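Local coordinates for retinol dehydratase (Spodoptera frugiperda, PDB 1FMJ), which binds retinol and adenosine-3',5'-diphosphate and, as a member of the sulfotransferase family, probably dehydrates retinol by way of a sulfated intermediate, at residues A[50-55]-A[145-150]; A[57-62]-A[168-173]; A[103-108]-A[160-165]. All blocks are in the same frame, centred on the assembly; numbering follows the deposited sequence.

Contact 1 (A[50-55]-A[145-150]); sequences LKDAAN and PGSSLL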
loop_
_atom_site.group_PDB
_atom_site.type_symbol
_atom_site.label_atom_id
_atom_site.label_comp_id
_atom_site.label_asym_id
_atom_site.label_seq_id
_atom_site.Cartn_x
_atom_site.Cartn_y
_atom_site.Cartn_z
ATOM N N LEU A 50 -13.206 -7.031 -8.626
ATOM C CA LEU A 50 -13.904 -8.276 -8.918
ATOM C C LEU A 50 -13.672 -8.888 -10.297
ATOM O O LEU A 50 -13.842 -10.091 -10.472
ATOM C CB LEU A 50 -15.408 -8.089 -8.684
ATOM C CG LEU A 50 -15.856 -7.722 -7.263
ATOM C CD1 LEU A 50 -17.338 -7.369 -7.264
ATOM C CD2 LEU A 50 -15.590 -8.875 -6.313
ATOM N N LYS A 51 -13.296 -8.083 -11.286
ATOM C CA LYS A 51 -13.058 -8.630 -12.619
ATOM C C LYS A 51 -11.731 -9.402 -12.699
ATOM O O LYS A 51 -11.505 -10.166 -13.635
ATOM C CB LYS A 51 -13.081 -7.506 -13.666
ATOM C CG LYS A 51 -12.015 -6.440 -13.461
ATOM C CD LYS A 51 -12.188 -5.236 -14.386
ATOM C CE LYS A 51 -11.068 -4.220 -14.151
ATOM N NZ LYS A 51 -11.222 -2.969 -14.944
ATOM N N ASP A 52 -10.865 -9.225 -11.704
ATOM C CA ASP A 52 -9.563 -9.895 -11.715
ATOM C C ASP A 52 -9.261 -10.675 -10.429
ATOM O O ASP A 52 -8.170 -11.228 -10.275
ATOM C CB ASP A 52 -8.478 -8.839 -11.972
ATOM C CG ASP A 52 -7.137 -9.441 -12.370
ATOM O OD1 ASP A 52 -7.116 -10.375 -13.190
ATOM O OD2 ASP A 52 -6.095 -8.958 -11.883
ATOM N N ALA A 53 -10.225 -10.736 -9.514
ATOM C CA ALA A 53 -10.022 -11.433 -8.237
ATOM C C ALA A 53 -9.649 -12.912 -8.362
ATOM O O ALA A 53 -8.712 -13.379 -7.716
ATOM C CB ALA A 53 -11.260 -11.280 -7.356
ATOM N N ALA A 54 -10.383 -13.649 -9.189
ATOM C CA ALA A 54 -10.108 -15.073 -9.387
ATOM C C ALA A 54 -8.735 -15.291 -10.033
ATOM O O ALA A 54 -7.977 -16.176 -9.623
ATOM C CB ALA A 54 -11.188 -15.687 -10.245
ATOM N N ASN A 55 -8.422 -14.480 -11.040
ATOM C CA ASN A 55 -7.138 -14.576 -11.728
ATOM C C ASN A 55 -5.986 -14.349 -10.759
ATOM O O ASN A 55 -4.970 -15.044 -10.812
ATOM C CB ASN A 55 -7.054 -13.542 -12.848
ATOM C CG ASN A 55 -7.825 -13.955 -14.081
ATOM O OD1 ASN A 55 -7.909 -13.203 -15.043
ATOM N ND2 ASN A 55 -8.390 -15.152 -14.058
ATOM N N PRO A 145 -5.805 -5.345 -15.798
ATOM C CA PRO A 145 -5.804 -6.117 -14.550
ATOM C C PRO A 145 -4.372 -6.385 -14.074
ATOM O O PRO A 145 -3.457 -6.556 -14.884
ATOM C CB PRO A 145 -6.535 -7.394 -14.939
ATOM C CG PRO A 145 -7.530 -6.891 -15.970
ATOM C CD PRO A 145 -6.677 -5.967 -16.809
ATOM N N GLY A 146 -4.182 -6.413 -12.759
ATOM C CA GLY A 146 -2.858 -6.653 -12.215
ATOM C C GLY A 146 -2.244 -7.968 -12.659
ATOM O O GLY A 146 -1.044 -8.036 -12.950
ATOM N N SER A 147 -3.065 -9.015 -12.720
ATOM C CA SER A 147 -2.580 -10.327 -13.114
ATOM C C SER A 147 -1.993 -10.341 -14.521
ATOM O O SER A 147 -0.995 -11.014 -14.771
ATOM C CB SER A 147 -3.700 -11.365 -13.006
ATOM O OG SER A 147 -4.765 -11.058 -13.881
ATOM N N SER A 148 -2.601 -9.606 -15.445
ATOM C CA SER A 148 -2.076 -9.585 -16.804
ATOM C C SER A 148 -0.726 -8.882 -16.849
ATOM O O SER A 148 0.128 -9.222 -17.665
ATOM C CB SER A 148 -3.065 -8.915 -17.767
ATOM O OG SER A 148 -3.336 -7.573 -17.408
ATOM N N LEU A 149 -0.522 -7.910 -15.961
ATOM C CA LEU A 149 0.749 -7.188 -15.927
ATOM C C LEU A 149 1.866 -8.155 -15.532
ATOM O O LEU A 149 2.897 -8.219 -16.190
ATOM C CB LEU A 149 0.695 -6.027 -14.928
ATOM C CG LEU A 149 -0.282 -4.867 -15.159
ATOM C CD1 LEU A 149 -0.296 -3.985 -13.919
ATOM C CD2 LEU A 149 0.118 -4.058 -16.379
ATOM N N LEU A 150 1.654 -8.912 -14.461
ATOM C CA LEU A 150 2.651 -9.879 -14.005
ATOM C C LEU A 150 2.914 -10.936 -15.072
ATOM O O LEU A 150 4.061 -11.201 -15.425
ATOM C CB LEU A 150 2.174 -10.596 -12.734
ATOM C CG LEU A 150 1.973 -9.828 -11.429
ATOM C CD1 LEU A 150 1.630 -10.825 -10.324
ATOM C CD2 LEU A 150 3.238 -9.066 -11.064
#

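Contact 2 (A[57-62]-A[168-173]); sequences YNMPLR and SLMPPN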
loop_
_atom_site.group_PDB
_atom_site.type_symbol
_atom_site.label_atom_id
_atom_site.label_comp_id
_atom_site.label_asym_id
_atom_site.label_seq_id
_atom_site.Cartn_x
_atom_site.Cartn_y
_atom_site.Cartn_z
ATOM N N TYR A 57 -6.117 -14.857 -7.605
ATOM C CA TYR A 57 -6.145 -15.953 -6.649
ATOM C C TYR A 57 -5.404 -17.142 -7.259
ATOM O O TYR A 57 -4.836 -17.973 -6.552
ATOM C CB TYR A 57 -7.596 -16.339 -6.357
ATOM C CG TYR A 57 -7.780 -17.219 -5.144
ATOM C CD1 TYR A 57 -7.485 -16.746 -3.864
ATOM C CD2 TYR A 57 -8.249 -18.528 -5.273
ATOM C CE1 TYR A 57 -7.651 -17.556 -2.741
ATOM C CE2 TYR A 57 -8.417 -19.346 -4.158
ATOM C CZ TYR A 57 -8.118 -18.853 -2.896
ATOM O OH TYR A 57 -8.282 -19.660 -1.795
ATOM N N ASN A 58 -5.401 -17.203 -8.584
ATOM C CA ASN A 58 -4.750 -18.295 -9.290
ATOM C C ASN A 58 -3.510 -17.874 -10.071
ATOM O O ASN A 58 -3.001 -18.647 -10.871
ATOM C CB ASN A 58 -5.752 -18.942 -10.251
ATOM C CG ASN A 58 -6.853 -19.685 -9.525
ATOM O OD1 ASN A 58 -6.645 -20.802 -9.041
ATOM N ND2 ASN A 58 -8.028 -19.060 -9.422
ATOM N N MET A 59 -3.017 -16.659 -9.842
ATOM C CA MET A 59 -1.850 -16.194 -10.583
ATOM C C MET A 59 -0.636 -17.120 -10.526
ATOM O O MET A 59 -0.185 -17.532 -9.456
ATOM C CB MET A 59 -1.450 -14.777 -10.145
ATOM C CG MET A 59 -1.132 -14.603 -8.665
ATOM S SD MET A 59 -0.618 -12.888 -8.255
ATOM C CE MET A 59 0.040 -13.113 -6.600
ATOM N N PRO A 60 -0.106 -17.490 -11.695
ATOM C CA PRO A 60 1.065 -18.368 -11.693
ATOM C C PRO A 60 2.236 -17.632 -11.051
ATOM O O PRO A 60 2.482 -16.459 -11.356
ATOM C CB PRO A 60 1.294 -18.639 -13.177
ATOM C CG PRO A 60 -0.093 -18.580 -13.731
ATOM C CD PRO A 60 -0.662 -17.359 -13.048
ATOM N N LEU A 61 2.943 -18.314 -10.159
ATOM C CA LEU A 61 4.078 -17.710 -9.476
ATOM C C LEU A 61 5.401 -18.371 -9.846
ATOM O O LEU A 61 5.436 -19.531 -10.267
ATOM C CB LEU A 61 3.861 -17.760 -7.962
ATOM C CG LEU A 61 2.604 -17.000 -7.501
ATOM C CD1 LEU A 61 2.470 -17.113 -6.000
ATOM C CD2 LEU A 61 2.694 -15.530 -7.913
ATOM N N ARG A 62 6.481 -17.615 -9.672
ATOM C CA ARG A 62 7.824 -18.063 -10.001
ATOM C C ARG A 62 8.745 -17.962 -8.792
ATOM O O ARG A 62 8.599 -17.057 -7.972
ATOM C CB ARG A 62 8.367 -17.201 -11.134
ATOM C CG ARG A 62 7.365 -17.032 -12.270
ATOM C CD ARG A 62 7.876 -16.074 -13.333
ATOM N NE ARG A 62 6.932 -15.938 -14.438
ATOM C CZ ARG A 62 7.018 -15.010 -15.385
ATOM N NH1 ARG A 62 8.007 -14.131 -15.370
ATOM N NH2 ARG A 62 6.108 -14.953 -16.345
ATOM N N SER A 168 -5.025 -13.760 1.996
ATOM C CA SER A 168 -6.183 -14.580 1.635
ATOM C C SER A 168 -6.765 -14.341 0.242
ATOM O O SER A 168 -7.548 -15.158 -0.255
ATOM C CB SER A 168 -7.285 -14.425 2.685
ATOM O OG SER A 168 -7.744 -13.096 2.746
ATOM N N LEU A 169 -6.404 -13.226 -0.389
ATOM C CA LEU A 169 -6.901 -12.945 -1.733
ATOM C C LEU A 169 -5.870 -13.367 -2.772
ATOM O O LEU A 169 -6.111 -13.308 -3.974
ATOM C CB LEU A 169 -7.229 -11.456 -1.891
ATOM C CG LEU A 169 -8.340 -10.977 -0.950
ATOM C CD1 LEU A 169 -8.703 -9.527 -1.240
ATOM C CD2 LEU A 169 -9.558 -11.885 -1.126
ATOM N N MET A 170 -4.705 -13.790 -2.306
ATOM C CA MET A 170 -3.661 -14.226 -3.221
ATOM C C MET A 170 -3.529 -15.737 -3.095
ATOM O O MET A 170 -4.062 -16.330 -2.157
ATOM C CB MET A 170 -2.346 -13.507 -2.909
ATOM C CG MET A 170 -2.429 -11.999 -3.186
ATOM S SD MET A 170 -0.871 -11.095 -3.054
ATOM C CE MET A 170 -0.488 -11.323 -1.313
ATOM N N PRO A 171 -2.835 -16.379 -4.047
ATOM C CA PRO A 171 -2.648 -17.831 -4.039
ATOM C C PRO A 171 -2.258 -18.433 -2.702
ATOM O O PRO A 171 -1.249 -18.049 -2.110
ATOM C CB PRO A 171 -1.570 -18.045 -5.098
ATOM C CG PRO A 171 -1.892 -16.987 -6.096
ATOM C CD PRO A 171 -2.165 -15.777 -5.214
ATOM N N PRO A 172 -3.071 -19.373 -2.193
ATOM C CA PRO A 172 -2.709 -19.980 -0.913
ATOM C C PRO A 172 -1.420 -20.737 -1.178
ATOM O O PRO A 172 -1.210 -21.254 -2.280
ATOM C CB PRO A 172 -3.894 -20.898 -0.615
ATOM C CG PRO A 172 -4.419 -21.238 -1.974
ATOM C CD PRO A 172 -4.340 -19.922 -2.699
ATOM N N ASN A 173 -0.546 -20.786 -0.188
ATOM C CA ASN A 173 0.727 -21.466 -0.358
ATOM C C ASN A 173 1.624 -20.696 -1.335
ATOM O O ASN A 173 2.619 -21.234 -1.826
ATOM C CB ASN A 173 0.509 -22.889 -0.878
ATOM C CG ASN A 173 -0.447 -23.679 -0.013
ATOM O OD1 ASN A 173 -0.226 -23.843 1.185
ATOM N ND2 ASN A 173 -1.521 -24.174 -0.619
#

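Contact 3 (A[103-108]-A[160-165]); sequences YIYLDG and FVKTHL. With RTL (retinol), chain H.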
loop_
_atom_site.group_PDB
_atom_site.type_symbol
_atom_site.label_atom_id
_atom_site.label_comp_id
_atom_site.label_asym_id
_atom_site.label_seq_id
_atom_site.Cartn_x
_atom_site.Cartn_y
_atom_site.Cartn_z
ATOM N N TYR A 103 8.604 -2.076 -10.290
ATOM C CA TYR A 103 7.645 -2.932 -9.604
ATOM C C TYR A 103 6.290 -2.913 -10.301
ATOM O O TYR A 103 5.889 -1.903 -10.873
ATOM C CB TYR A 103 7.417 -2.451 -8.164
ATOM C CG TYR A 103 8.460 -2.879 -7.159
ATOM C CD1 TYR A 103 9.686 -2.231 -7.067
ATOM C CD2 TYR A 103 8.198 -3.919 -6.274
ATOM C CE1 TYR A 103 10.626 -2.607 -6.115
ATOM C CE2 TYR A 103 9.130 -4.306 -5.318
ATOM C CZ TYR A 103 10.338 -3.645 -5.246
ATOM O OH TYR A 103 11.239 -4.027 -4.292
ATOM N N ILE A 104 5.590 -4.038 -10.255
ATOM C CA ILE A 104 4.253 -4.099 -10.814
ATOM C C ILE A 104 3.370 -3.954 -9.592
ATOM O O ILE A 104 3.552 -4.653 -8.593
ATOM C CB ILE A 104 3.941 -5.445 -11.481
ATOM C CG1 ILE A 104 4.735 -5.575 -12.782
ATOM C CG2 ILE A 104 2.424 -5.553 -11.749
ATOM C CD1 ILE A 104 4.530 -6.888 -13.489
ATOM N N TYR A 105 2.443 -3.015 -9.663
ATOM C CA TYR A 105 1.523 -2.763 -8.576
ATOM C C TYR A 105 0.351 -3.688 -8.863
ATOM O O TYR A 105 -0.514 -3.368 -9.664
ATOM C CB TYR A 105 1.103 -1.293 -8.614
ATOM C CG TYR A 105 0.292 -0.822 -7.435
ATOM C CD1 TYR A 105 -0.069 0.516 -7.323
ATOM C CD2 TYR A 105 -0.137 -1.707 -6.448
ATOM C CE1 TYR A 105 -0.841 0.972 -6.263
ATOM C CE2 TYR A 105 -0.911 -1.267 -5.383
ATOM C CZ TYR A 105 -1.260 0.080 -5.299
ATOM O OH TYR A 105 -2.034 0.536 -4.259
ATOM N N LEU A 106 0.351 -4.848 -8.209
ATOM C CA LEU A 106 -0.680 -5.861 -8.401
ATOM C C LEU A 106 -2.123 -5.366 -8.291
ATOM O O LEU A 106 -2.943 -5.621 -9.184
ATOM C CB LEU A 106 -0.444 -7.015 -7.419
ATOM C CG LEU A 106 -1.314 -8.266 -7.604
ATOM C CD1 LEU A 106 -1.224 -8.747 -9.045
ATOM C CD2 LEU A 106 -0.852 -9.355 -6.642
ATOM N N ASP A 107 -2.439 -4.659 -7.208
ATOM C CA ASP A 107 -3.794 -4.164 -7.016
ATOM C C ASP A 107 -4.027 -2.694 -7.383
ATOM O O ASP A 107 -5.070 -2.132 -7.068
ATOM C CB ASP A 107 -4.259 -4.444 -5.573
ATOM C CG ASP A 107 -3.247 -4.012 -4.516
ATOM O OD1 ASP A 107 -2.054 -4.365 -4.628
ATOM O OD2 ASP A 107 -3.658 -3.338 -3.549
ATOM N N GLY A 108 -3.065 -2.074 -8.059
ATOM C CA GLY A 108 -3.228 -0.679 -8.439
ATOM C C GLY A 108 -4.414 -0.397 -9.359
ATOM O O GLY A 108 -5.118 0.605 -9.216
ATOM N N PHE A 160 9.293 -8.014 -9.530
ATOM C CA PHE A 160 9.168 -7.367 -8.235
ATOM C C PHE A 160 7.710 -6.928 -8.163
ATOM O O PHE A 160 7.253 -6.139 -8.987
ATOM C CB PHE A 160 10.096 -6.153 -8.131
ATOM C CG PHE A 160 11.551 -6.512 -7.997
ATOM C CD1 PHE A 160 12.329 -6.765 -9.127
ATOM C CD2 PHE A 160 12.136 -6.633 -6.738
ATOM C CE1 PHE A 160 13.667 -7.135 -9.001
ATOM C CE2 PHE A 160 13.476 -7.002 -6.598
ATOM C CZ PHE A 160 14.246 -7.255 -7.729
ATOM N N VAL A 161 6.980 -7.463 -7.191
ATOM C CA VAL A 161 5.568 -7.149 -7.050
ATOM C C VAL A 161 5.241 -6.365 -5.795
ATOM O O VAL A 161 5.644 -6.742 -4.688
ATOM C CB VAL A 161 4.715 -8.436 -7.026
ATOM C CG1 VAL A 161 3.231 -8.071 -7.016
ATOM C CG2 VAL A 161 5.057 -9.316 -8.217
ATOM N N LYS A 162 4.504 -5.274 -5.978
ATOM C CA LYS A 162 4.068 -4.443 -4.865
ATOM C C LYS A 162 2.588 -4.727 -4.697
ATOM O O LYS A 162 1.859 -4.793 -5.684
ATOM C CB LYS A 162 4.255 -2.963 -5.194
ATOM C CG LYS A 162 3.415 -2.028 -4.338
ATOM C CD LYS A 162 3.494 -0.604 -4.855
ATOM C CE LYS A 162 2.561 0.308 -4.100
ATOM N NZ LYS A 162 2.662 1.701 -4.585
ATOM N N THR A 163 2.130 -4.911 -3.466
ATOM C CA THR A 163 0.712 -5.169 -3.274
ATOM C C THR A 163 0.220 -4.794 -1.890
ATOM O O THR A 163 0.977 -4.814 -0.915
ATOM C CB THR A 163 0.353 -6.669 -3.524
ATOM O OG1 THR A 163 -1.074 -6.825 -3.502
ATOM C CG2 THR A 163 0.940 -7.554 -2.441
ATOM N N HIS A 164 -1.056 -4.437 -1.821
ATOM C CA HIS A 164 -1.686 -4.112 -0.559
ATOM C C HIS A 164 -2.774 -5.164 -0.341
ATOM O O HIS A 164 -3.662 -4.998 0.480
ATOM C CB HIS A 164 -2.278 -2.695 -0.586
ATOM C CG HIS A 164 -1.254 -1.621 -0.802
ATOM N ND1 HIS A 164 -0.104 -1.528 -0.047
ATOM C CD2 HIS A 164 -1.200 -0.603 -1.693
ATOM C CE1 HIS A 164 0.615 -0.500 -0.465
ATOM N NE2 HIS A 164 -0.028 0.079 -1.463
ATOM N N LEU A 165 -2.706 -6.261 -1.089
ATOM C CA LEU A 165 -3.709 -7.301 -0.907
ATOM C C LEU A 165 -3.331 -8.231 0.236
ATOM O O LEU A 165 -2.172 -8.625 0.369
ATOM C CB LEU A 165 -3.894 -8.123 -2.190
ATOM C CG LEU A 165 -4.594 -7.394 -3.345
ATOM C CD1 LEU A 165 -4.699 -8.304 -4.551
ATOM C CD2 LEU A 165 -5.969 -6.933 -2.901
HETATM C C1 RTL H . -6.833 8.834 -9.862
HETATM C C2 RTL H . -8.306 8.885 -10.381
HETATM C C3 RTL H . -8.549 7.973 -11.577
HETATM C C4 RTL H . -7.654 7.060 -12.413
HETATM C C5 RTL H . -6.266 7.151 -11.774
HETATM C C6 RTL H . -5.848 7.899 -10.662
HETATM C C7 RTL H . -4.453 7.872 -10.147
HETATM C C8 RTL H . -3.960 6.907 -9.316
HETATM C C9 RTL H . -2.585 6.873 -8.801
HETATM C C10 RTL H . -2.241 5.825 -7.967
HETATM C C11 RTL H . -0.958 5.518 -7.297
HETATM C C12 RTL H . -1.139 5.219 -5.967
HETATM C C13 RTL H . -0.264 4.850 -4.836
HETATM C C14 RTL H . -0.487 4.564 -3.518
HETATM C C15 RTL H . -0.663 3.160 -3.115
HETATM O O1 RTL H . 0.523 2.557 -2.815
HETATM C C16 RTL H . -7.081 8.388 -8.407
HETATM C C17 RTL H . -6.432 10.318 -9.851
HETATM C C18 RTL H . -5.284 6.278 -12.571
HETATM C C19 RTL H . -1.591 7.981 -9.196
HETATM C C20 RTL H . 1.172 4.819 -5.387
#

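Contact 1 (A[50-55]-A[145-150])
Asp52 reaches across to Pro145 and Ser147 with a side chain whose every atom beyond CA finds a partner there. Its CB is 3.8 Å from Pro145 CB, and the carboxylate carbon comes closer still, Asp52 CG standing 3.3 Å from Pro145 CB. With CG anti to the backbone N (chi1 -165°), the carboxylate is carried forward to the first turn of helix 146-152, where its two oxygens are shared between two donors of one residue. Asp52 OD1 accepts a short hydrogen bond of 2.5 Å from Ser147 OG. Asp52 OD2 accepts from Ser147 N at 3.1 Å, and the angle of 171° at the hydrogen shows this bond to be nearly straight. Each oxygen uses its syn lone pair, so the pair of bonds should fix the rotation of the carboxylate. Ser147 OG, in addition, packs 3.5 Å from Asn55 CB, in the first turn of the other helix. Pro145 is the N-cap residue of helix 146-152, and its carbonyl oxygen is taken by Ser148 OG at 2.7 Å. Asp52 holds the same N-cap place before helix 53-57 but makes no capping bond there. Its buried carboxylate, probably charged, lies instead at the start of helix 146-152, where the helix dipole would probably stabilise it; it accepts both the N-H and the O-H of Ser147, as acidic side chains often do at a helix N terminus.

Contact 2 (A[57-62]-A[168-173])
Tyr57 and Pro171 meet through backbone and ring, and this is the tight part of the contact. Pro171 CG stands 3.1 Å from Tyr57 O, and the same oxygen receives a CA-H...O contact from Pro171 CA at 3.3 Å. Pro171 CG also meets Met59 CG, at 3.6 Å; the methionine chain runs on extended and sets CE 3.7 Å from Pro171 CD. The Tyr57 ring is placed by a first torsion that turns CG away from the backbone N (chi1 -166°) and brings the ring beside residues 168-172. Pro172 CD sits over one face, offset toward the rim, in a CH-pi contact 4.3 Å from the ring centroid and 25° off the normal. Ser168 O and Leu169 O approach the ring edge near its plane, the former 3.5 Å from Tyr57 CE1. A serine in place of Tyr57 would probably leave Pro172 without the face it packs on and open a gap beside the carbonyls of Ser168 and Leu169. The packing slackens elsewhere: Leu61 CD1 comes only to 4.2 Å of Pro171 CB, while Asn58 and Pro172 lie at the solvent side, Asn58 ND2 bonding back to Ala54 O. The contact joins the loop between helix 53-57 and strand 66-70 to the loop between strand 160-163 and strand 179-184; Phe9 meets the Tyr57 ring edge-to-face, and Met59 and Leu61 both rest on Phe67 of strand 66-70.

Contact 3 (A[103-108]-A[160-165])
The Tyr105 ring carries Lys162 over one face: CE lies above its centre in CH-pi contact, 3.9 Å from the centroid, and NZ is in a cation-pi contact at 4.2 Å. Gly108 of the same turn covers the opposite face with its CA. His164 has Tyr105 OH and the retinol hydroxyl O1 at its edge, in the ring plane. The Tyr103 ring receives Phe160 CB over one face, and the Phe160 ring points its edge at the face of Tyr103, the planes 60° apart. Retinol O1 is gripped twice, by Lys162 NZ and by His164 NE2, each at 2.9 Å. Tyr105 belongs to the pocket itself, its OH 3.2 Å from retinol C15; a chi1 of -172° lays its ring against the extended lysine chain, which it probably helps to steady. Asp107 OD1 accepts from His164 N at 3.0 Å and from Thr163 OG1 at 2.9 Å, both from the same face of the carboxylate, which ties down the backbone carrying His164. Backbone bonds Ile104 N to Phe160 O, Lys162 N to Ile104 O and Leu106 N to Lys162 O make strand 104-105 one edge of the parallel five-stranded sheet. Strand 66-70 follows strand 160-163; helix 76-87 covers the side of Tyr103 and Lys162, helix 146-152 that of Ile104 and Val161.

How the contacts relate
Contact 3 supplies three of the twelve residues of the retinol pocket, Tyr105, Lys162 and His164, and its His164 side chain lies about 5 Å from the bound adenosine-3',5'-diphosphate. Contacts 1 and 2 are more remote: the side chains of Pro145 and Met170 lie about 13 Å and 14 Å from retinol. The centres of contacts 1 and 2 are about 11 Å apart, and Leu150 CD1 meets Met59 SD at 3.7 Å. Leu150 also joins contact 1 to contact 3, its CD2 lying 3.4 Å from Val161 CG2. Contact 2 touches contact 3 at Leu106 CD2, 3.9 Å from Met59 CE and 4.0 Å from Met170 SD. Leu150, Met59, Met170 and Leu106 thus form continuous apolar packing linking all three contacts.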